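Local coordinates for membrane attack complex assembly inhibitor BGA71 (PDB 6FMH), which probably helps the Lyme disease spirochaete evade complement, as an outer surface protein that inhibits assembly of the membrane attack complex, at residues A[22-27]-A[61-66]. Residues are numbered along the deposited sequence; the frame is centred on the assembly and turned at random.
Sequences NQNKQE and IKRTIY
The guanidinium of Arg-63 meets helix 12-36 through its edge, where Glu-27 OE1 lies in its plane beside NE and Asn-24 OD1 lies near that plane beside NH2. The two flat partners are turned differently against it: the Asn-24 amide stands steeply, its plane 77° from that of the guanidinium, while the Glu-27 carboxylate is tilted by 51°. Within helix 55-68 the Tyr-66 ring carries Lys-62 CB over the centre of one face, one turn back.

Arg-63 NH2 donates to Asn-24 OD1, a bent hydrogen bond whose modelled 2.3 Å is too short to be taken literally at this resolution. Glu-27 adds a long salt bridge, OE1 lying 3.7 Å from Arg-63 NE. Its chain is extended beyond CG and crosses that of Arg-63 at about a right angle, with OE1 also 4.0 Å from Arg-63 CB. A turn about the CG-CD bond of Arg-63 (chi3 76°) bends the chain and presents the guanidinium edge, NE and NH2, to the two partners. The remaining nitrogen, NH1, bonds to Gln-60 OE1 and forms a salt bridge with Asp-112. Asp-112 and, at longer range, Glu-27 probably offset much of the buried arginine charge.

Between segments 22-27 and 61-66 the nearest CA atoms, those of Glu-27 and Arg-63, are 6.4 Å apart; farther along helix 12-36, Ile-31 packs against Lys-62, Arg-63 and Tyr-66. Helix 90-123 closes in through Leu-115 against Asn-24 and Gln-108 against Arg-63, and helix 127-163 packs Phe-151 on Thr-64, so the contact lies where four helices of this all-helical Bbcrasp-1 family protein come together.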
ATOM      1  N   ASN A  22       8.674  -5.910  -0.341  1.00 26.60           N
ATOM      2  CA  ASN A  22       8.873  -7.244  -0.872  1.00 26.91           C
ATOM      3  C   ASN A  22       8.211  -8.239   0.063  1.00 26.68           C
ATOM      4  O   ASN A  22       7.779  -9.315  -0.349  1.00 24.96           O
ATOM      5  CB  ASN A  22      10.379  -7.606  -0.977  1.00 29.68           C
ATOM      6  CG  ASN A  22      11.124  -6.744  -2.012  1.00 31.81           C
ATOM      7  OD1 ASN A  22      10.513  -6.328  -2.981  1.00 33.30           O
ATOM      8  ND2 ASN A  22      12.448  -6.502  -1.832  1.00 33.07           N
ATOM      9  N   GLN A  23       8.253  -7.931   1.352  1.00 24.95           N
ATOM     10  CA  GLN A  23       7.728  -8.837   2.344  1.00 26.36           C
ATOM     11  C   GLN A  23       6.216  -8.889   2.166  1.00 27.76           C
ATOM     12  O   GLN A  23       5.635  -9.978   2.072  1.00 27.91           O
ATOM     13  CB  GLN A  23       8.217  -8.504   3.746  1.00 28.50           C
ATOM     14  CG  GLN A  23       7.711  -9.425   4.842  1.00 31.97           C
ATOM     15  CD  GLN A  23       8.283 -10.877   4.760  1.00 34.56           C
ATOM     16  OE1 GLN A  23       9.478 -11.035   4.744  1.00 33.85           O
ATOM     17  NE2 GLN A  23       7.422 -11.942   4.733  1.00 38.50           N
ATOM     18  N   ASN A  24       5.599  -7.723   2.021  1.00 28.37           N
ATOM     19  CA  ASN A  24       4.198  -7.613   1.645  1.00 29.08           C
ATOM     20  C   ASN A  24       3.832  -8.450   0.422  1.00 29.55           C
ATOM     21  O   ASN A  24       2.917  -9.254   0.492  1.00 29.09           O
ATOM     22  CB  ASN A  24       3.840  -6.168   1.360  1.00 30.59           C
ATOM     23  CG  ASN A  24       3.479  -5.397   2.611  1.00 33.62           C
ATOM     24  OD1 ASN A  24       3.190  -5.973   3.676  1.00 41.00           O
ATOM     25  ND2 ASN A  24       3.504  -4.089   2.501  1.00 33.07           N
ATOM     26  N   LYS A  25       4.575  -8.284  -0.671  1.00 29.47           N
ATOM     27  CA  LYS A  25       4.306  -8.958  -1.932  1.00 29.72           C
ATOM     28  C   LYS A  25       4.319 -10.482  -1.777  1.00 30.14           C
ATOM     29  O   LYS A  25       3.379 -11.168  -2.190  1.00 35.14           O
ATOM     30  CB  LYS A  25       5.290  -8.462  -2.980  1.00 31.84           C
ATOM     31  CG  LYS A  25       5.118  -9.066  -4.369  1.00 37.08           C
ATOM     32  CD  LYS A  25       3.691  -8.989  -4.950  1.00 43.08           C
ATOM     33  CE  LYS A  25       3.620  -9.548  -6.351  1.00 42.52           C
ATOM     34  NZ  LYS A  25       2.317  -9.274  -7.011  1.00 40.81           N
ATOM     35  N   GLN A  26       5.329 -11.002  -1.102  1.00 26.26           N
ATOM     36  CA  GLN A  26       5.440 -12.420  -0.846  1.00 23.45           C
ATOM     37  C   GLN A  26       4.255 -12.956  -0.060  1.00 24.06           C
ATOM     38  O   GLN A  26       3.752 -14.047  -0.350  1.00 25.72           O
ATOM     39  CB  GLN A  26       6.767 -12.721  -0.152  1.00 20.55           C
ATOM     40  CG  GLN A  26       8.012 -12.491  -1.026  1.00 18.28           C
ATOM     41  CD  GLN A  26       8.003 -13.267  -2.352  1.00 17.37           C
ATOM     42  OE1 GLN A  26       7.265 -14.241  -2.515  1.00 19.31           O
ATOM     43  NE2 GLN A  26       8.784 -12.820  -3.307  1.00 15.75           N
ATOM     44  N   GLU A  27       3.771 -12.179   0.900  1.00 24.16           N
ATOM     45  CA  GLU A  27       2.558 -12.554   1.665  1.00 23.07           C
ATOM     46  C   GLU A  27       1.343 -12.612   0.770  1.00 23.74           C
ATOM     47  O   GLU A  27       0.574 -13.606   0.808  1.00 21.36           O
ATOM     48  CB  GLU A  27       2.304 -11.563   2.807  1.00 21.92           C
ATOM     49  CG  GLU A  27       3.295 -11.706   3.953  1.00 20.67           C
ATOM     50  CD  GLU A  27       3.304 -10.541   4.916  1.00 20.56           C
ATOM     51  OE1 GLU A  27       2.456  -9.591   4.742  1.00 22.75           O
ATOM     52  OE2 GLU A  27       4.197 -10.571   5.799  1.00 18.71           O
ATOM     53  N   ILE A  61      -6.347  -9.216   7.748  1.00 27.18           N
ATOM     54  CA  ILE A  61      -6.480 -10.252   8.740  1.00 27.16           C
ATOM     55  C   ILE A  61      -5.616 -11.470   8.404  1.00 24.29           C
ATOM     56  O   ILE A  61      -4.846 -11.936   9.244  1.00 24.79           O
ATOM     57  CB  ILE A  61      -7.958 -10.638   8.953  1.00 29.20           C
ATOM     58  CG1 ILE A  61      -8.693  -9.504   9.648  1.00 32.49           C
ATOM     59  CG2 ILE A  61      -8.081 -11.855   9.832  1.00 31.65           C
ATOM     60  CD1 ILE A  61     -10.204  -9.496   9.462  1.00 31.88           C
ATOM     61  N   LYS A  62      -5.742 -11.963   7.184  1.00 22.22           N
ATOM     62  CA  LYS A  62      -4.963 -13.113   6.697  1.00 21.29           C
ATOM     63  C   LYS A  62      -3.443 -12.905   6.670  1.00 19.18           C
ATOM     64  O   LYS A  62      -2.690 -13.848   6.921  1.00 16.49           O
ATOM     65  CB  LYS A  62      -5.401 -13.501   5.291  1.00 22.32           C
ATOM     66  CG  LYS A  62      -6.765 -14.156   5.236  1.00 23.20           C
ATOM     67  CD  LYS A  62      -7.185 -14.291   3.790  1.00 24.31           C
ATOM     68  CE  LYS A  62      -8.524 -14.944   3.644  1.00 24.67           C
ATOM     69  NZ  LYS A  62      -9.063 -14.694   2.269  1.00 24.70           N
ATOM     70  N   ARG A  63      -3.005 -11.696   6.332  1.00 17.86           N
ATOM     71  CA  ARG A  63      -1.570 -11.404   6.357  1.00 17.42           C
ATOM     72  C   ARG A  63      -0.989 -11.780   7.708  1.00 15.55           C
ATOM     73  O   ARG A  63       0.023 -12.472   7.804  1.00 13.50           O
ATOM     74  CB  ARG A  63      -1.295  -9.932   6.050  1.00 19.00           C
ATOM     75  CG  ARG A  63      -1.609  -9.506   4.621  1.00 20.33           C
ATOM     76  CD  ARG A  63      -1.827  -7.974   4.349  1.00 21.32           C
ATOM     77  NE  ARG A  63      -0.518  -7.349   4.356  1.00 24.90           N
ATOM     78  CZ  ARG A  63      -0.255  -6.027   4.384  1.00 24.33           C
ATOM     79  NH1 ARG A  63      -1.200  -5.136   4.300  1.00 21.94           N
ATOM     80  NH2 ARG A  63       1.004  -5.623   4.421  1.00 24.48           N
ATOM     81  N   THR A  64      -1.654 -11.346   8.776  1.00 14.88           N
ATOM     82  CA  THR A  64      -1.142 -11.636  10.140  1.00 13.96           C
ATOM     83  C   THR A  64      -1.289 -13.079  10.527  1.00 12.44           C
ATOM     84  O   THR A  64      -0.362 -13.720  10.914  1.00 11.33           O
ATOM     85  CB  THR A  64      -1.791 -10.736  11.225  1.00 14.38           C
ATOM     86  OG1 THR A  64      -1.197  -9.424  11.186  1.00 11.78           O
ATOM     87  CG2 THR A  64      -1.506 -11.282  12.597  1.00 15.31           C
ATOM     88  N   ILE A  65      -2.465 -13.614  10.270  1.00 12.99           N
ATOM     89  CA  ILE A  65      -2.783 -15.001  10.667  1.00 12.21           C
ATOM     90  C   ILE A  65      -1.937 -16.003   9.930  1.00 11.72           C
ATOM     91  O   ILE A  65      -1.254 -16.802  10.540  1.00 11.88           O
ATOM     92  CB  ILE A  65      -4.276 -15.344  10.398  1.00 11.89           C
ATOM     93  CG1 ILE A  65      -5.217 -14.416  11.163  1.00 10.91           C
ATOM     94  CG2 ILE A  65      -4.576 -16.805  10.737  1.00 12.66           C
ATOM     95  CD1 ILE A  65      -5.595 -14.896  12.516  1.00 10.88           C
ATOM     96  N   TYR A  66      -1.974 -15.932   8.602  1.00 11.59           N
ATOM     97  CA  TYR A  66      -1.331 -16.926   7.739  1.00 10.80           C
ATOM     98  C   TYR A  66       0.149 -16.893   7.922  1.00 10.57           C
ATOM     99  O   TYR A  66       0.813 -17.937   7.908  1.00 10.18           O
ATOM    100  CB  TYR A  66      -1.666 -16.650   6.287  1.00 10.84           C
ATOM    101  CG  TYR A  66      -3.075 -17.042   5.822  1.00 11.01           C
ATOM    102  CD1 TYR A  66      -4.138 -17.113   6.684  1.00 11.21           C
ATOM    103  CD2 TYR A  66      -3.301 -17.339   4.489  1.00 11.57           C
ATOM    104  CE1 TYR A  66      -5.389 -17.440   6.246  1.00 11.50           C
ATOM    105  CE2 TYR A  66      -4.542 -17.690   4.032  1.00 11.83           C
ATOM    106  CZ  TYR A  66      -5.589 -17.750   4.929  1.00 11.71           C
ATOM    107  OH  TYR A  66      -6.847 -18.054   4.468  1.00 11.32           O
TER